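Local coordinates for chitin-binding domain 3 protein (Micromonospora aurantiaca ATCC 27029, PDB 5OPF) that is a copper-dependent lytic polysaccharide monooxygenase that probably cleaves chains of crystalline polysaccharides such as cellulose or chitin by oxidation, at residues N96-K101 and I159-P164. Numbering follows the deposited sequence.
Sequences NNFRVK and IPANAP
Asn96 ND2 donates to two backbone carbonyls, Ala163 O at 2.9 Å and that of Arg166. Ala163 O lies close to the amide plane of Asn96. The site closes the end of an antiparallel pair of strands, 97-104 and 154-162, in the immunoglobulin-like beta-sandwich core of this monooxygenase family. Ala163 N returns a nearly straight bond to Asn96 O, also 2.9 Å long. Asn96 CG is anti to its carbonyl carbon (chi1 -64°), which lets ND2 extend to Ala163 O while the backbone O bonds Ala163 N. With an alanine here, Ala163 O and Arg166 O would probably both lose the side-chain donor that links them. Phe98 and Ala161 form one hydrogen-bonded pair, Val100 and Ile159 the next. The shortest ladder bond runs from Ile159 N to Val100 O, 2.8 Å. Side chains of these four residues face the sandwich interior, where Val115 of strand 110-118 touches Val100 and Ile159. On the outer face the Asn97 and Asn162 amides point the same way, planes 28° apart, without a hydrogen bond between them. Ala161 CB makes a CH-pi contact over one face of the Phe98 ring, 3.8 Å from its centroid, while Asn96 O lies in plane at the ring edge.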
ATOM      1  N   ASN A  96       8.201  15.572  -4.556  1.00  9.10           N
ATOM      2  CA  ASN A  96       8.925  14.587  -5.359  1.00  8.35           C
ATOM      3  C   ASN A  96       9.920  13.791  -4.531  1.00  8.13           C
ATOM      4  O   ASN A  96      10.088  12.588  -4.748  1.00  8.70           O
ATOM      5  CB  ASN A  96       9.610  15.262  -6.535  1.00 10.15           C
ATOM      6  CG  ASN A  96       8.612  15.863  -7.486  1.00  9.91           C
ATOM      7  OD1 ASN A  96       8.278  17.049  -7.376  1.00 13.93           O
ATOM      8  ND2 ASN A  96       8.083  15.051  -8.389  1.00  9.33           N
ATOM      9  N   ASN A  97      10.598  14.449  -3.596  1.00 11.08           N
ATOM     10  CA  ASN A  97      11.382  13.769  -2.573  1.00 10.94           C
ATOM     11  C   ASN A  97      10.476  13.634  -1.363  1.00 11.81           C
ATOM     12  O   ASN A  97      10.097  14.644  -0.751  1.00 15.13           O
ATOM     13  CB  ASN A  97      12.612  14.591  -2.212  1.00 14.28           C
ATOM     14  CG  ASN A  97      13.646  14.560  -3.278  1.00 17.65           C
ATOM     15  OD1 ASN A  97      14.468  13.650  -3.322  1.00 21.47           O
ATOM     16  ND2 ASN A  97      13.624  15.553  -4.154  1.00 22.80           N
ATOM     17  N   PHE A  98      10.112  12.402  -1.026  1.00  9.95           N
ATOM     18  CA  PHE A  98       9.166  12.158   0.044  1.00 10.21           C
ATOM     19  C   PHE A  98       9.651  10.972   0.852  1.00 10.12           C
ATOM     20  O   PHE A  98      10.677  10.357   0.545  1.00 11.51           O
ATOM     21  CB  PHE A  98       7.733  11.990  -0.482  1.00 12.69           C
ATOM     22  CG  PHE A  98       7.507  10.734  -1.279  1.00 11.09           C
ATOM     23  CD1 PHE A  98       7.967  10.623  -2.579  1.00 11.71           C
ATOM     24  CD2 PHE A  98       6.816   9.671  -0.729  1.00 11.69           C
ATOM     25  CE1 PHE A  98       7.748   9.481  -3.318  1.00 11.30           C
ATOM     26  CE2 PHE A  98       6.592   8.525  -1.456  1.00 13.33           C
ATOM     27  CZ  PHE A  98       7.057   8.424  -2.754  1.00 12.45           C
ATOM     28  N   ARG A  99       8.923  10.690   1.925  1.00 10.53           N
ATOM     29  CA  ARG A  99       9.262   9.634   2.863  1.00 10.13           C
ATOM     30  C   ARG A  99       8.063   8.724   3.056  1.00  9.98           C
ATOM     31  O   ARG A  99       6.944   9.204   3.270  1.00 12.05           O
ATOM     32  CB  ARG A  99       9.670  10.252   4.206  1.00 13.67           C
ATOM     33  CG  ARG A  99      10.921  11.103   4.061  1.00 14.82           C
ATOM     34  CD  ARG A  99      11.051  12.183   5.113  1.00 17.66           C
ATOM     35  NE  ARG A  99      11.247  11.668   6.464  1.00 15.79           N
ATOM     36  CZ  ARG A  99      12.324  11.015   6.886  1.00 17.23           C
ATOM     37  NH1 ARG A  99      13.320  10.739   6.047  1.00 19.19           N
ATOM     38  NH2 ARG A  99      12.405  10.631   8.149  1.00 17.32           N
ATOM     39  N   VAL A 100       8.301   7.415   3.004  1.00  7.35           N
ATOM     40  CA  VAL A 100       7.277   6.411   3.252  1.00  6.89           C
ATOM     41  C   VAL A 100       7.449   5.913   4.678  1.00  6.80           C
ATOM     42  O   VAL A 100       8.497   5.353   5.021  1.00  7.69           O
ATOM     43  CB  VAL A 100       7.406   5.251   2.252  1.00  7.10           C
ATOM     44  CG1 VAL A 100       6.483   4.096   2.627  1.00  8.44           C
ATOM     45  CG2 VAL A 100       7.135   5.740   0.818  1.00  9.23           C
ATOM     46  N   LYS A 101       6.433   6.113   5.518  1.00  6.82           N
ATOM     47  CA  LYS A 101       6.453   5.621   6.892  1.00  6.81           C
ATOM     48  C   LYS A 101       5.784   4.257   6.936  1.00  6.37           C
ATOM     49  O   LYS A 101       4.580   4.136   6.652  1.00  6.44           O
ATOM     50  CB  LYS A 101       5.738   6.573   7.846  1.00  7.71           C
ATOM     51  CG  LYS A 101       5.870   6.142   9.302  1.00  8.64           C
ATOM     52  CD  LYS A 101       5.117   7.078  10.241  1.00 10.48           C
ATOM     53  CE  LYS A 101       5.026   6.523  11.659  1.00 15.90           C
ATOM     54  NZ  LYS A 101       4.318   7.484  12.571  1.00 20.78           N
ATOM     55  N   ILE A 159      11.314   5.373   4.860  1.00  8.97           N
ATOM     56  CA  ILE A 159      12.085   5.029   3.666  1.00  8.58           C
ATOM     57  C   ILE A 159      12.100   6.245   2.745  1.00  8.03           C
ATOM     58  O   ILE A 159      11.044   6.633   2.221  1.00  8.26           O
ATOM     59  CB  ILE A 159      11.501   3.817   2.928  1.00  9.03           C
ATOM     60  CG1 ILE A 159      11.407   2.591   3.842  1.00 11.92           C
ATOM     61  CG2 ILE A 159      12.343   3.497   1.709  1.00  9.86           C
ATOM     62  CD1 ILE A 159      10.015   2.223   4.247  1.00 12.48           C
ATOM     63  N   PRO A 160      13.254   6.852   2.496  1.00  7.51           N
ATOM     64  CA  PRO A 160      13.318   7.954   1.526  1.00  8.09           C
ATOM     65  C   PRO A 160      12.998   7.477   0.122  1.00  8.23           C
ATOM     66  O   PRO A 160      13.356   6.368  -0.275  1.00  9.28           O
ATOM     67  CB  PRO A 160      14.774   8.431   1.619  1.00  9.49           C
ATOM     68  CG  PRO A 160      15.273   7.897   2.916  1.00 10.77           C
ATOM     69  CD  PRO A 160      14.553   6.602   3.136  1.00  8.68           C
ATOM     70  N   ALA A 161      12.337   8.344  -0.639  1.00  8.74           N
ATOM     71  CA  ALA A 161      11.957   8.039  -2.008  1.00  9.76           C
ATOM     72  C   ALA A 161      12.075   9.314  -2.824  1.00 10.40           C
ATOM     73  O   ALA A 161      11.759  10.404  -2.332  1.00 11.38           O
ATOM     74  CB  ALA A 161      10.521   7.508  -2.071  1.00 11.18           C
ATOM     75  N   ASN A 162      12.541   9.194  -4.063  1.00  8.91           N
ATOM     76  CA  ASN A 162      12.687  10.354  -4.941  1.00  9.16           C
ATOM     77  C   ASN A 162      12.102   9.989  -6.294  1.00  8.25           C
ATOM     78  O   ASN A 162      12.647   9.130  -6.996  1.00  8.26           O
ATOM     79  CB  ASN A 162      14.143  10.787  -5.092  1.00 13.08           C
ATOM     80  CG  ASN A 162      14.287  12.006  -5.992  1.00 14.24           C
ATOM     81  OD1 ASN A 162      13.310  12.698  -6.259  1.00 15.76           O
ATOM     82  ND2 ASN A 162      15.497  12.262  -6.467  1.00 18.84           N
ATOM     83  N   ALA A 163      10.998  10.643  -6.655  1.00  9.00           N
ATOM     84  CA  ALA A 163      10.275  10.376  -7.895  1.00  9.40           C
ATOM     85  C   ALA A 163      10.314  11.634  -8.759  1.00  8.90           C
ATOM     86  O   ALA A 163       9.356  12.423  -8.769  1.00  9.37           O
ATOM     87  CB  ALA A 163       8.847   9.926  -7.593  1.00  9.56           C
ATOM     88  N   PRO A 164      11.397  11.842  -9.511  1.00  9.91           N
ATOM     89  CA  PRO A 164      11.527  13.073 -10.287  1.00 11.27           C
ATOM     90  C   PRO A 164      10.491  13.159 -11.390  1.00  8.47           C
ATOM     91  O   PRO A 164      10.098  12.158 -11.999  1.00  9.63           O
ATOM     92  CB  PRO A 164      12.935  12.972 -10.889  1.00 15.66           C
ATOM     93  CG  PRO A 164      13.630  11.931 -10.119  1.00 16.12           C
ATOM     94  CD  PRO A 164      12.595  10.994  -9.627  1.00 11.50           C
TER